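Local coordinates for Lin2722 protein (PDB 3DS8) that is of unknown function but belongs to the alpha/beta hydrolase clan and probably acts as a serine hydrolase on a substrate not yet identified, at residues 33-38 and 55-60; 2-7 and 93-98; 133-138 and 153-158; 176-181 and 194-199; 111-116 and 162-167. One frame throughout, in Å; residues are numbered along the deposited sequence.

Contact 1. Residues 33-38 and 55-60; sequences SNEALT and KDAKRP. With SO4 (sulfate ion), chain D.
Asn-34 ND2 is gripped from two sides: it donates to Asp-56 O, which lies almost in the amide plane, at 3.3 Å, and to O4 of a sulfate, probably from the crystallisation liquor, at 3.0 Å. The other end of the amide, OD1, accepts from Lys-58 N at 2.7 Å, the N-H coming from above the amide carbonyl plane, 40° out of it, and not along a lone pair. A chi1 of 71° places CG between the backbone N and the carbonyl carbon, where OD1 and ND2 meet the backbone of residues 56-58; these two bonds fix the rotation of the amide. Separately, Asn-34 N to Lys-58 O at 3.1 Å joins the main chains. One residue earlier, Ser-33 OG gives a short bond of 2.6 Å to Arg-59 O. On the other flank the Glu-35 carboxylate lies against Ala-57, its CD 3.6 Å from Ala-57 CB, while OE2 is bonded to Thr-54. The guanidinium of Arg-59 leads away to Ile-4 O and Glu-240. Such side-chain-to-backbone bonding joins two loops near one edge of an alpha/beta hydrolase sheet, just before the neighbouring parallel strands 36-42 and 61-66.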
# COMPACT_ATOMS: atom_id res chain seq x y z
N SER A 33 -8.11 -8.15 -14.02
CA SER A 33 -8.80 -6.85 -14.09
C SER A 33 -9.05 -6.57 -15.55
O SER A 33 -8.22 -6.91 -16.38
CB SER A 33 -7.96 -5.72 -13.50
OG SER A 33 -7.75 -5.85 -12.10
N ASN A 34 -10.18 -5.95 -15.88
CA ASN A 34 -10.49 -5.72 -17.31
C ASN A 34 -10.76 -4.26 -17.69
O ASN A 34 -11.01 -3.95 -18.88
CB ASN A 34 -11.60 -6.65 -17.79
CG ASN A 34 -12.95 -6.31 -17.23
OD1 ASN A 34 -13.09 -5.39 -16.42
ND2 ASN A 34 -13.96 -7.07 -17.65
N GLU A 35 -10.73 -3.37 -16.71
CA GLU A 35 -10.96 -1.95 -16.97
C GLU A 35 -10.15 -1.10 -15.99
O GLU A 35 -9.81 -1.56 -14.89
CB GLU A 35 -12.43 -1.55 -16.84
CG GLU A 35 -13.41 -2.26 -17.75
CD GLU A 35 -14.86 -1.78 -17.58
OE1 GLU A 35 -15.07 -0.64 -17.17
OE2 GLU A 35 -15.78 -2.54 -17.92
N ALA A 36 -9.83 0.12 -16.42
CA ALA A 36 -9.09 1.05 -15.57
C ALA A 36 -9.59 2.48 -15.75
O ALA A 36 -10.13 2.83 -16.80
CB ALA A 36 -7.61 1.01 -15.83
N LEU A 37 -9.38 3.25 -14.71
CA LEU A 37 -9.67 4.68 -14.65
C LEU A 37 -8.40 5.36 -14.11
O LEU A 37 -7.68 4.77 -13.30
CB LEU A 37 -10.86 4.85 -13.70
CG LEU A 37 -11.49 6.16 -13.40
CD1 LEU A 37 -12.84 5.96 -12.69
CD2 LEU A 37 -10.54 6.87 -12.57
N THR A 38 -8.07 6.56 -14.59
CA THR A 38 -7.00 7.36 -13.98
C THR A 38 -7.64 8.51 -13.21
O THR A 38 -8.53 9.17 -13.71
CB THR A 38 -5.99 7.86 -15.04
OG1 THR A 38 -5.28 6.73 -15.57
CG2 THR A 38 -4.98 8.87 -14.43
N LYS A 55 -20.63 -1.41 -16.27
CA LYS A 55 -21.30 -2.44 -15.48
C LYS A 55 -20.59 -3.79 -15.56
O LYS A 55 -20.73 -4.62 -14.65
CB LYS A 55 -22.77 -2.62 -15.92
CG LYS A 55 -22.96 -2.95 -17.40
CD LYS A 55 -24.45 -3.01 -17.77
CE LYS A 55 -24.64 -3.55 -19.18
NZ LYS A 55 -26.09 -3.61 -19.54
N ASP A 56 -19.83 -4.01 -16.64
CA ASP A 56 -19.09 -5.25 -16.78
C ASP A 56 -17.67 -5.17 -16.20
O ASP A 56 -16.86 -6.10 -16.44
CB ASP A 56 -18.99 -5.66 -18.24
CG ASP A 56 -20.34 -5.96 -18.84
OD1 ASP A 56 -21.09 -6.79 -18.28
OD2 ASP A 56 -20.63 -5.35 -19.87
N ALA A 57 -17.35 -4.12 -15.43
CA ALA A 57 -16.00 -4.01 -14.85
C ALA A 57 -15.67 -5.14 -13.91
O ALA A 57 -16.44 -5.44 -13.00
CB ALA A 57 -15.77 -2.62 -14.16
N LYS A 58 -14.49 -5.73 -14.10
CA LYS A 58 -13.97 -6.76 -13.23
C LYS A 58 -12.69 -6.27 -12.58
O LYS A 58 -11.76 -5.92 -13.26
CB LYS A 58 -13.66 -8.01 -14.06
CG LYS A 58 -13.07 -9.15 -13.29
CD LYS A 58 -12.96 -10.42 -14.15
CE LYS A 58 -11.78 -10.39 -15.12
NZ LYS A 58 -11.73 -11.64 -15.96
N ARG A 59 -12.69 -6.21 -11.25
CA ARG A 59 -11.56 -5.71 -10.46
C ARG A 59 -10.96 -4.44 -11.07
O ARG A 59 -9.76 -4.34 -11.33
CB ARG A 59 -10.49 -6.83 -10.31
CG ARG A 59 -11.08 -8.07 -9.66
CD ARG A 59 -11.26 -7.83 -8.18
NE ARG A 59 -10.00 -7.98 -7.44
CZ ARG A 59 -9.66 -7.31 -6.34
NH1 ARG A 59 -10.39 -6.29 -5.87
NH2 ARG A 59 -8.53 -7.62 -5.73
N PRO A 60 -11.80 -3.42 -11.25
CA PRO A 60 -11.32 -2.26 -11.99
C PRO A 60 -10.16 -1.58 -11.28
O PRO A 60 -10.16 -1.45 -10.06
CB PRO A 60 -12.55 -1.36 -12.08
CG PRO A 60 -13.37 -1.77 -10.92
CD PRO A 60 -13.18 -3.24 -10.79
S SO4 D . -13.15 -9.66 -19.35
O1 SO4 D . -13.62 -9.38 -18.00
O2 SO4 D . -11.81 -10.27 -19.26
O3 SO4 D . -14.11 -10.57 -19.98
O4 SO4 D . -13.08 -8.44 -20.15

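Contact 2. Residues 2-7 and 93-98; sequences DQIPII and FTQMDG
Pro-5 fits between Phe-93 and Met-96 in the tight, buried part of this contact. Its CG stands over one face of the Phe-93 ring, 3.9 Å from the centroid and 18° off the normal, a CH-pi contact, and also touches Met-96 CB at 3.8 Å. Gln-3 OE1 comes to the same ring at its edge, in plane, 3.4 Å from CE1. Further on, the two chains pair as parallel strands: Asp-97 N donates to Pro-5 O at 2.9 Å and Asp-97 O accepts from Ile-7 N at 2.8 Å, both bonds nearly straight. With CG1 anti to the backbone N (chi1 -169°), Ile-7 turns CG2 over Gly-98 and to within 3.8 Å of the selenomethionine CE of Met-96. Toward Asp-2, before strand 6-9 begins, the chains diverge and water replaces direct bonds. One water joins Asp-2 N to Thr-94 N; another takes the N-H of Gln-95 and donates to Gln-3 O at 2.7 Å. At the border, Ile-4 CG2 lies beside the Asp-97 carboxylate, which forms salt bridges with Arg-59 and Arg-125. Apolar packing and paired amides thus secure the beginnings of the two strands. The two arginines would be expected to stabilise the negative charge of Asp-97.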
# COMPACT_ATOMS: atom_id res chain seq x y z
N ASP A 2 -20.82 -3.67 -5.72
CA ASP A 2 -20.14 -4.86 -5.14
C ASP A 2 -18.84 -5.18 -5.86
O ASP A 2 -18.09 -6.07 -5.42
CB ASP A 2 -21.06 -6.06 -5.22
CG ASP A 2 -22.40 -5.80 -4.54
OD1 ASP A 2 -22.41 -5.50 -3.31
OD2 ASP A 2 -23.44 -5.88 -5.25
N GLN A 3 -18.57 -4.48 -6.97
CA GLN A 3 -17.24 -4.51 -7.60
C GLN A 3 -16.23 -4.06 -6.59
O GLN A 3 -16.53 -3.11 -5.81
CB GLN A 3 -17.17 -3.53 -8.77
CG GLN A 3 -17.82 -4.01 -10.05
CD GLN A 3 -18.01 -2.88 -11.04
OE1 GLN A 3 -17.35 -1.85 -10.95
NE2 GLN A 3 -18.92 -3.06 -11.99
N ILE A 4 -15.05 -4.67 -6.58
CA ILE A 4 -14.02 -4.20 -5.69
C ILE A 4 -12.84 -3.67 -6.51
O ILE A 4 -12.10 -4.45 -7.09
CB ILE A 4 -13.57 -5.25 -4.66
CG1 ILE A 4 -14.77 -5.72 -3.81
CG2 ILE A 4 -12.52 -4.60 -3.72
CD1 ILE A 4 -14.38 -6.66 -2.63
N PRO A 5 -12.68 -2.34 -6.55
CA PRO A 5 -11.57 -1.75 -7.29
C PRO A 5 -10.24 -1.97 -6.62
O PRO A 5 -10.17 -2.24 -5.41
CB PRO A 5 -11.92 -0.25 -7.35
CG PRO A 5 -12.76 -0.04 -6.16
CD PRO A 5 -13.52 -1.32 -5.91
N ILE A 6 -9.20 -1.79 -7.40
CA ILE A 6 -7.83 -1.83 -6.89
C ILE A 6 -7.18 -0.48 -7.18
O ILE A 6 -6.98 -0.13 -8.34
CB ILE A 6 -7.03 -2.93 -7.58
CG1 ILE A 6 -7.71 -4.31 -7.41
CG2 ILE A 6 -5.53 -2.82 -7.09
CD1 ILE A 6 -7.16 -5.35 -8.40
N ILE A 7 -6.91 0.29 -6.13
CA ILE A 7 -6.24 1.59 -6.27
C ILE A 7 -4.71 1.39 -6.24
O ILE A 7 -4.17 0.75 -5.33
CB ILE A 7 -6.70 2.61 -5.24
CG1 ILE A 7 -6.19 4.00 -5.58
CG2 ILE A 7 -6.24 2.34 -3.85
CD1 ILE A 7 -7.02 5.07 -4.96
N PHE A 93 -18.83 2.09 -4.75
CA PHE A 93 -17.98 1.03 -4.21
C PHE A 93 -17.95 1.11 -2.70
O PHE A 93 -17.56 2.12 -2.15
CB PHE A 93 -16.53 1.17 -4.69
CG PHE A 93 -16.35 1.19 -6.19
CD1 PHE A 93 -16.86 0.18 -6.99
CD2 PHE A 93 -15.64 2.22 -6.80
CE1 PHE A 93 -16.65 0.19 -8.38
CE2 PHE A 93 -15.42 2.24 -8.18
CZ PHE A 93 -15.96 1.23 -8.97
N THR A 94 -18.29 0.03 -2.01
CA THR A 94 -18.24 0.08 -0.55
C THR A 94 -16.89 -0.37 0.01
O THR A 94 -16.58 -0.05 1.15
CB THR A 94 -19.34 -0.77 0.05
OG1 THR A 94 -19.23 -2.09 -0.47
CG2 THR A 94 -20.71 -0.20 -0.32
N GLN A 95 -16.14 -1.14 -0.78
CA GLN A 95 -14.77 -1.60 -0.46
C GLN A 95 -13.83 -1.31 -1.61
O GLN A 95 -14.27 -1.22 -2.74
CB GLN A 95 -14.72 -3.10 -0.21
CG GLN A 95 -15.62 -3.59 0.89
CD GLN A 95 -15.42 -5.07 1.13
OE1 GLN A 95 -15.98 -5.91 0.43
NE2 GLN A 95 -14.61 -5.38 2.12
N MSE A 96 -12.53 -1.23 -1.30
CA MSE A 96 -11.49 -1.20 -2.32
C MSE A 96 -10.23 -1.85 -1.75
O MSE A 96 -10.04 -1.87 -0.55
CB MSE A 96 -11.18 0.23 -2.67
CG MSE A 96 -10.53 0.96 -1.58
SE MSE A 96 -10.31 2.84 -2.14
CE MSE A 96 -8.71 3.30 -1.08
N ASP A 97 -9.40 -2.36 -2.64
CA ASP A 97 -8.05 -2.81 -2.30
C ASP A 97 -7.06 -1.75 -2.76
O ASP A 97 -7.40 -0.92 -3.60
CB ASP A 97 -7.77 -4.11 -2.99
CG ASP A 97 -8.70 -5.19 -2.57
OD1 ASP A 97 -9.14 -5.19 -1.42
OD2 ASP A 97 -8.93 -6.08 -3.41
N GLY A 98 -5.89 -1.67 -2.16
CA GLY A 98 -4.89 -0.70 -2.56
C GLY A 98 -3.49 -1.27 -2.56
O GLY A 98 -3.16 -2.08 -1.72
O HOH W 1 -19.83 -2.03 -3.61
O HOH W 2 -17.27 -2.61 -3.28

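Contact 3. Residues 133-138 and 153-158; sequences PFNDLD and NSTPQM
Residues 133-136 form a type I beta turn, closed by Asp-136 N to Pro-133 O, and the CA atoms nearest each other across the contact are those of Asn-135 in this turn and Met-158 in the first turn of helix 156-163. The contact is therefore a beta turn set against a capped helix N-terminus, in the region that follows strand 123-130 of the alpha/beta hydrolase sheet. Pro-133 itself touches Ser-102, the serine of a likely nucleophile elbow. Asn-135 is the main polar group. With CG anti to the backbone N (chi1 -164°), its amide extends across to residues 153-155. OD1 takes two donors: Thr-155 N at 2.9 Å, lying in the carbonyl plane, and Thr-155 OG1, tilted 27° from it. ND2 donates to Asn-153 O at 3.0 Å and also to Asn-142. Thr-155 is the N-cap residue, and its OG1 in turn accepts from Met-158 N, so one hydroxyl both caps the helix and ties it to the turn. Gln-157 runs out extended to the turn, where NE2 donates to Phe-134 O at 2.9 Å from well above its carbonyl plane and, more weakly, to Pro-133 O. Asp-136 connects to Gln-157 through water: one joins OD2 to Gln-157 N, another OD1 to Gln-157 OE1. The bent chain of the selenomethionine Met-158 crosses Asn-135 at about a right angle, and its selenium rests 4.0 Å from Phe-134 CB.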
# COMPACT_ATOMS: atom_id res chain seq x y z
N PRO A 133 8.39 3.23 4.07
CA PRO A 133 9.19 3.45 5.27
C PRO A 133 8.32 3.79 6.50
O PRO A 133 8.23 4.95 6.94
CB PRO A 133 10.10 4.59 4.84
CG PRO A 133 9.27 5.36 3.86
CD PRO A 133 8.42 4.40 3.17
N PHE A 134 7.70 2.76 7.06
CA PHE A 134 6.87 2.92 8.25
C PHE A 134 7.56 3.59 9.43
O PHE A 134 6.94 4.36 10.14
CB PHE A 134 6.24 1.58 8.68
CG PHE A 134 5.33 1.01 7.64
CD1 PHE A 134 4.03 1.48 7.51
CD2 PHE A 134 5.75 -0.04 6.84
CE1 PHE A 134 3.20 0.99 6.54
CE2 PHE A 134 4.94 -0.51 5.84
CZ PHE A 134 3.62 -0.01 5.75
N ASN A 135 8.86 3.34 9.60
CA ASN A 135 9.67 4.03 10.59
C ASN A 135 10.78 4.88 9.94
O ASN A 135 11.88 4.98 10.46
CB ASN A 135 10.27 3.00 11.54
CG ASN A 135 10.80 3.64 12.82
OD1 ASN A 135 10.16 4.54 13.39
ND2 ASN A 135 11.94 3.15 13.32
N ASP A 136 10.45 5.53 8.83
CA ASP A 136 11.31 6.46 8.13
C ASP A 136 12.66 5.83 7.70
O ASP A 136 12.72 4.60 7.44
CB ASP A 136 11.45 7.79 8.92
CG ASP A 136 10.08 8.48 9.16
OD1 ASP A 136 9.18 8.35 8.34
OD2 ASP A 136 9.98 9.23 10.14
N LEU A 137 13.71 6.62 7.54
CA LEU A 137 14.89 6.17 6.82
C LEU A 137 16.16 5.97 7.66
O LEU A 137 17.16 5.53 7.15
CB LEU A 137 15.21 7.15 5.68
CG LEU A 137 14.06 7.52 4.76
CD1 LEU A 137 14.59 8.38 3.63
CD2 LEU A 137 13.39 6.24 4.16
N ASP A 138 16.16 6.39 8.90
CA ASP A 138 17.39 6.37 9.69
C ASP A 138 17.79 4.96 10.10
O ASP A 138 17.08 4.32 10.83
CB ASP A 138 17.22 7.25 10.93
CG ASP A 138 18.53 7.62 11.58
OD1 ASP A 138 19.51 6.85 11.53
OD2 ASP A 138 18.58 8.76 12.12
N ASN A 153 14.38 2.83 17.84
CA ASN A 153 13.71 4.09 18.19
C ASN A 153 12.51 4.27 17.29
O ASN A 153 12.66 4.15 16.08
CB ASN A 153 14.64 5.26 18.03
CG ASN A 153 14.01 6.57 18.42
OD1 ASN A 153 13.46 6.71 19.53
ND2 ASN A 153 14.07 7.55 17.51
N SER A 154 11.34 4.53 17.86
CA SER A 154 10.16 4.78 17.03
C SER A 154 10.07 6.25 16.70
O SER A 154 10.16 7.09 17.61
CB SER A 154 8.85 4.39 17.74
OG SER A 154 8.94 3.04 18.14
N THR A 155 9.84 6.53 15.43
CA THR A 155 9.56 7.87 14.97
C THR A 155 8.12 8.31 15.32
O THR A 155 7.29 7.48 15.66
CB THR A 155 9.73 7.93 13.45
OG1 THR A 155 8.77 7.04 12.86
CG2 THR A 155 11.16 7.54 13.04
N PRO A 156 7.84 9.63 15.26
CA PRO A 156 6.48 10.14 15.41
C PRO A 156 5.45 9.47 14.50
O PRO A 156 4.32 9.21 14.92
CB PRO A 156 6.62 11.63 15.11
CG PRO A 156 8.01 11.95 15.57
CD PRO A 156 8.81 10.74 15.17
N GLN A 157 5.84 9.16 13.26
CA GLN A 157 4.92 8.46 12.38
C GLN A 157 4.57 7.07 12.93
O GLN A 157 3.39 6.70 12.99
CB GLN A 157 5.53 8.36 10.97
CG GLN A 157 4.72 7.53 10.00
CD GLN A 157 5.35 7.55 8.62
OE1 GLN A 157 5.17 8.49 7.85
NE2 GLN A 157 6.15 6.53 8.33
N MSE A 158 5.59 6.31 13.33
CA MSE A 158 5.34 5.01 13.95
C MSE A 158 4.51 5.16 15.19
O MSE A 158 3.67 4.32 15.47
CB MSE A 158 6.62 4.28 14.36
CG MSE A 158 7.26 3.52 13.34
SE MSE A 158 6.11 2.10 12.62
CE MSE A 158 5.91 0.75 14.04
O HOH W 3 8.00 10.54 11.72
O HOH W 4 7.52 9.23 5.88

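Contact 4. Residues 176-181 and 194-199; sequences AIAGEL and ISSLAT
Ala-176 and Ala-178 direct their methyl groups from strand 173-180 at Ser-196, Leu-197 and Thr-199, which cover this face of the strand. The segments belong to a beta-alpha-beta unit in which the strand is followed by the short helix 193-196 and then by strand 209-216, all within the alpha/beta hydrolase fold. Ala-178 CB lies in a corner made by two side chains. Ser-196 brings OG to 3.4 Å from this methyl; from the next residue, Leu-197 brings CD2 to 3.7 Å. With CG anti to the carbonyl carbon (chi1 -63°), Leu-197 reaches Ala-178 CB through CD2, while CG itself stays slightly farther from the same carbon. Ala-176 CB, two residues earlier, meets two oxygens, Thr-199 OG1 at 3.5 Å and Ser-196 O a little farther off. Ser-196 OG is bonded to Thr-193 O, and Thr-199 OG1 to Tyr-210 OH, so both groups are held by their own surroundings while presenting atoms to the alanines. Small methyls on the strand let segment 194-199 come close, with the CA atoms of Ala-178 and Ser-196 5.5 Å apart. The polar link between the two segments is made by water. One lies near Ile-177 O and Ser-196 O; a second accepts from Gly-179 N at 2.9 Å and donates to Ser-196 OG at 3.0 Å.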
# COMPACT_ATOMS: atom_id res chain seq x y z
N ALA A 176 3.15 -6.62 3.47
CA ALA A 176 4.29 -5.73 3.48
C ALA A 176 5.44 -6.39 2.72
O ALA A 176 5.97 -7.45 3.11
CB ALA A 176 4.75 -5.40 4.93
N ILE A 177 5.79 -5.77 1.61
CA ILE A 177 6.90 -6.16 0.78
C ILE A 177 8.11 -5.30 1.04
O ILE A 177 8.01 -4.04 1.06
CB ILE A 177 6.50 -6.09 -0.70
CG1 ILE A 177 5.49 -7.21 -1.03
CG2 ILE A 177 7.75 -6.17 -1.62
CD1 ILE A 177 4.90 -7.10 -2.44
N ALA A 178 9.24 -5.94 1.33
CA ALA A 178 10.45 -5.22 1.67
C ALA A 178 11.62 -5.72 0.85
O ALA A 178 11.70 -6.91 0.54
CB ALA A 178 10.78 -5.36 3.14
N GLY A 179 12.51 -4.80 0.49
CA GLY A 179 13.79 -5.18 -0.14
C GLY A 179 14.98 -5.11 0.80
O GLY A 179 15.04 -4.30 1.75
N GLU A 180 15.96 -5.96 0.54
CA GLU A 180 17.20 -5.99 1.24
C GLU A 180 18.28 -6.22 0.14
O GLU A 180 18.23 -7.23 -0.61
CB GLU A 180 17.15 -7.11 2.28
CG GLU A 180 18.35 -7.25 3.03
CD GLU A 180 18.25 -8.29 4.15
OE1 GLU A 180 17.87 -9.46 3.90
OE2 GLU A 180 18.64 -7.91 5.26
N LEU A 181 19.23 -5.29 0.01
CA LEU A 181 20.17 -5.40 -1.10
C LEU A 181 21.02 -6.65 -0.95
O LEU A 181 21.38 -7.28 -1.94
CB LEU A 181 21.04 -4.15 -1.26
CG LEU A 181 20.22 -2.90 -1.64
CD1 LEU A 181 21.12 -1.73 -1.69
CD2 LEU A 181 19.47 -3.10 -2.97
N ILE A 194 13.99 -3.12 7.91
CA ILE A 194 13.14 -3.18 9.08
C ILE A 194 12.03 -2.10 9.09
O ILE A 194 10.93 -2.35 9.56
CB ILE A 194 13.99 -3.14 10.35
CG1 ILE A 194 14.62 -4.55 10.53
CG2 ILE A 194 13.17 -2.70 11.60
CD1 ILE A 194 15.77 -4.58 11.35
N SER A 195 12.35 -0.92 8.61
CA SER A 195 11.37 0.19 8.49
C SER A 195 10.23 -0.24 7.61
O SER A 195 9.07 -0.00 7.91
CB SER A 195 12.00 1.44 7.94
OG SER A 195 11.04 2.49 7.85
N SER A 196 10.56 -0.90 6.51
CA SER A 196 9.52 -1.41 5.58
C SER A 196 8.70 -2.62 6.07
O SER A 196 7.70 -2.98 5.43
CB SER A 196 10.12 -1.64 4.17
OG SER A 196 11.37 -2.21 4.19
N LEU A 197 9.11 -3.20 7.20
CA LEU A 197 8.39 -4.27 7.86
C LEU A 197 7.81 -3.88 9.21
O LEU A 197 7.24 -4.72 9.89
CB LEU A 197 9.32 -5.44 8.06
CG LEU A 197 9.91 -6.12 6.83
CD1 LEU A 197 11.04 -7.08 7.33
CD2 LEU A 197 8.87 -6.83 5.99
N ALA A 198 7.90 -2.60 9.56
CA ALA A 198 7.57 -2.18 10.92
C ALA A 198 6.06 -2.24 11.20
O ALA A 198 5.64 -2.19 12.35
CB ALA A 198 8.16 -0.82 11.22
N THR A 199 5.26 -2.44 10.15
CA THR A 199 3.88 -2.90 10.28
C THR A 199 3.72 -4.08 11.23
O THR A 199 2.66 -4.27 11.81
CB THR A 199 3.30 -3.29 8.89
OG1 THR A 199 4.33 -3.85 8.07
CG2 THR A 199 2.71 -2.03 8.18
O HOH W 5 6.69 -2.02 2.98
O HOH W 6 11.94 -2.09 1.26

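Contact 5. Residues 111-116 and 162-167; sequences YAEDYA and IKNQTE
Glu-113, near the C-terminal end of helix 103-114, reaches across to the turn that follows helix 156-163, so the contact joins the ends of two helices of the alpha/beta hydrolase fold. CG is anti to the carbonyl carbon (chi1 -70°), and beyond it the chain is extended. CB stands 4.1 Å from Asn-164 O, and CG approaches the same oxygen more closely. CD passes beside the Asn-164 carbonyl, 3.6 Å from its O. At the tip the two carboxylate oxygens part: OE1 meets Asn-164 CB at 3.3 Å, whereas OE2 lies against Gln-165 CA at 3.4 Å. OE2 is also near Gln-165 N, but the angle is too poor for a hydrogen bond, so the carboxylate touches this turn by packing alone. Phe-161, Tyr-160 and Phe-202 also border the Glu-113 side chain. The buried setting might raise its pKa, although the model does not settle its charge. Farther along, residues 165-167 form a 3-10 turn that brings Glu-167 to the helix end. Its CB presses on Glu-113 O at 3.2 Å, and its backbone O meets Ala-116 CB. The main chains are linked by one water, which accepts from Ala-116 N at 2.9 Å and donates to Glu-113 O at 2.6 Å and to Glu-167 O.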
# COMPACT_ATOMS: atom_id res chain seq x y z
N TYR A 111 -4.89 6.07 5.65
CA TYR A 111 -6.31 5.92 5.23
C TYR A 111 -7.00 4.78 5.99
O TYR A 111 -8.13 4.89 6.45
CB TYR A 111 -6.32 5.66 3.72
CG TYR A 111 -7.69 5.61 3.06
CD1 TYR A 111 -8.24 6.73 2.44
CD2 TYR A 111 -8.42 4.41 3.04
CE1 TYR A 111 -9.50 6.63 1.81
CE2 TYR A 111 -9.67 4.30 2.42
CZ TYR A 111 -10.20 5.40 1.81
OH TYR A 111 -11.40 5.24 1.19
N ALA A 112 -6.29 3.67 6.16
CA ALA A 112 -6.80 2.53 6.87
C ALA A 112 -7.10 2.85 8.32
O ALA A 112 -8.11 2.35 8.89
CB ALA A 112 -5.79 1.38 6.79
N GLU A 113 -6.23 3.64 8.94
CA GLU A 113 -6.42 4.01 10.34
C GLU A 113 -7.41 5.13 10.56
O GLU A 113 -8.05 5.17 11.63
CB GLU A 113 -5.09 4.32 11.04
CG GLU A 113 -4.24 3.06 11.24
CD GLU A 113 -3.09 3.25 12.16
OE1 GLU A 113 -2.70 4.42 12.39
OE2 GLU A 113 -2.57 2.21 12.68
N ASP A 114 -7.58 6.04 9.60
CA ASP A 114 -8.28 7.27 9.84
C ASP A 114 -9.71 7.22 9.34
O ASP A 114 -10.53 7.98 9.82
CB ASP A 114 -7.56 8.45 9.19
CG ASP A 114 -6.26 8.81 9.88
OD1 ASP A 114 -5.96 8.28 10.98
OD2 ASP A 114 -5.50 9.60 9.28
N TYR A 115 -10.01 6.37 8.37
CA TYR A 115 -11.36 6.36 7.75
C TYR A 115 -12.10 5.02 7.71
O TYR A 115 -13.08 4.90 6.99
CB TYR A 115 -11.28 6.90 6.32
CG TYR A 115 -10.52 8.20 6.27
CD1 TYR A 115 -10.93 9.30 6.99
CD2 TYR A 115 -9.31 8.28 5.58
CE1 TYR A 115 -10.20 10.48 6.98
CE2 TYR A 115 -8.58 9.42 5.54
CZ TYR A 115 -9.00 10.53 6.23
OH TYR A 115 -8.25 11.68 6.18
N ALA A 116 -11.65 4.01 8.46
CA ALA A 116 -12.34 2.70 8.48
C ALA A 116 -13.86 2.79 8.77
O ALA A 116 -14.66 2.04 8.18
CB ALA A 116 -11.64 1.75 9.48
N ILE A 162 1.01 3.07 15.72
CA ILE A 162 0.79 2.26 16.93
C ILE A 162 -0.40 2.71 17.74
O ILE A 162 -1.24 1.88 18.14
CB ILE A 162 2.06 2.22 17.80
CG1 ILE A 162 3.15 1.42 17.07
CG2 ILE A 162 1.73 1.59 19.19
CD1 ILE A 162 4.56 1.56 17.61
N LYS A 163 -0.49 4.01 17.99
CA LYS A 163 -1.59 4.59 18.76
C LYS A 163 -2.95 4.29 18.13
O LYS A 163 -3.91 3.97 18.83
CB LYS A 163 -1.39 6.11 18.92
CG LYS A 163 -2.53 6.86 19.60
CD LYS A 163 -2.16 8.30 19.88
CE LYS A 163 -3.26 9.10 20.56
NZ LYS A 163 -4.11 9.80 19.58
N ASN A 164 -3.01 4.36 16.82
CA ASN A 164 -4.29 4.27 16.12
C ASN A 164 -4.56 2.91 15.51
O ASN A 164 -5.50 2.75 14.76
CB ASN A 164 -4.36 5.38 15.10
CG ASN A 164 -4.46 6.75 15.76
OD1 ASN A 164 -3.51 7.55 15.74
ND2 ASN A 164 -5.56 6.97 16.43
N GLN A 165 -3.74 1.91 15.88
CA GLN A 165 -3.89 0.57 15.31
C GLN A 165 -5.27 -0.04 15.55
O GLN A 165 -5.74 -0.82 14.71
CB GLN A 165 -2.80 -0.35 15.84
CG GLN A 165 -2.94 -0.75 17.28
CD GLN A 165 -1.69 -1.49 17.78
OE1 GLN A 165 -0.77 -0.89 18.34
NE2 GLN A 165 -1.66 -2.78 17.59
N THR A 166 -5.88 0.32 16.68
CA THR A 166 -7.22 -0.12 17.08
C THR A 166 -8.32 0.33 16.11
O THR A 166 -9.44 -0.22 16.11
CB THR A 166 -7.60 0.43 18.52
OG1 THR A 166 -8.95 0.11 18.83
CG2 THR A 166 -7.49 1.97 18.61
N GLU A 167 -8.01 1.32 15.28
CA GLU A 167 -9.02 1.88 14.40
C GLU A 167 -9.12 1.14 13.08
O GLU A 167 -10.07 1.40 12.32
CB GLU A 167 -8.73 3.36 14.14
CG GLU A 167 -8.58 4.16 15.41
CD GLU A 167 -9.81 4.12 16.26
OE1 GLU A 167 -10.89 4.47 15.74
OE2 GLU A 167 -9.71 3.73 17.45
O HOH W 7 -10.41 4.29 11.11

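Overall arrangement
Contacts 1, 2 and 4 all reach one mixed sheet, while contacts 3 and 5 involve the helices and loops around it. Along the chain contact 1 is nested within the loop closed by contact 2; contact 3 lies within that of contact 5, and contact 4 follows. Contacts 1 and 2, centres about 10 Å apart, meet through Arg-59. Contacts 3 and 4, centres about 12 Å apart, meet through Ser-195 OG, bonded to Asn-135 N and Asp-136 O. Contacts 3 and 5 share helix 156-163. Contacts 2 and 5 meet where Met-96 packs on Tyr-111, strand 95-101 leading into helix 103-114. Pairs 1-2 and 3-4 lie on opposite sides of the chain's centre, the one sheet spanning the distance within a single alpha/beta hydrolase family region.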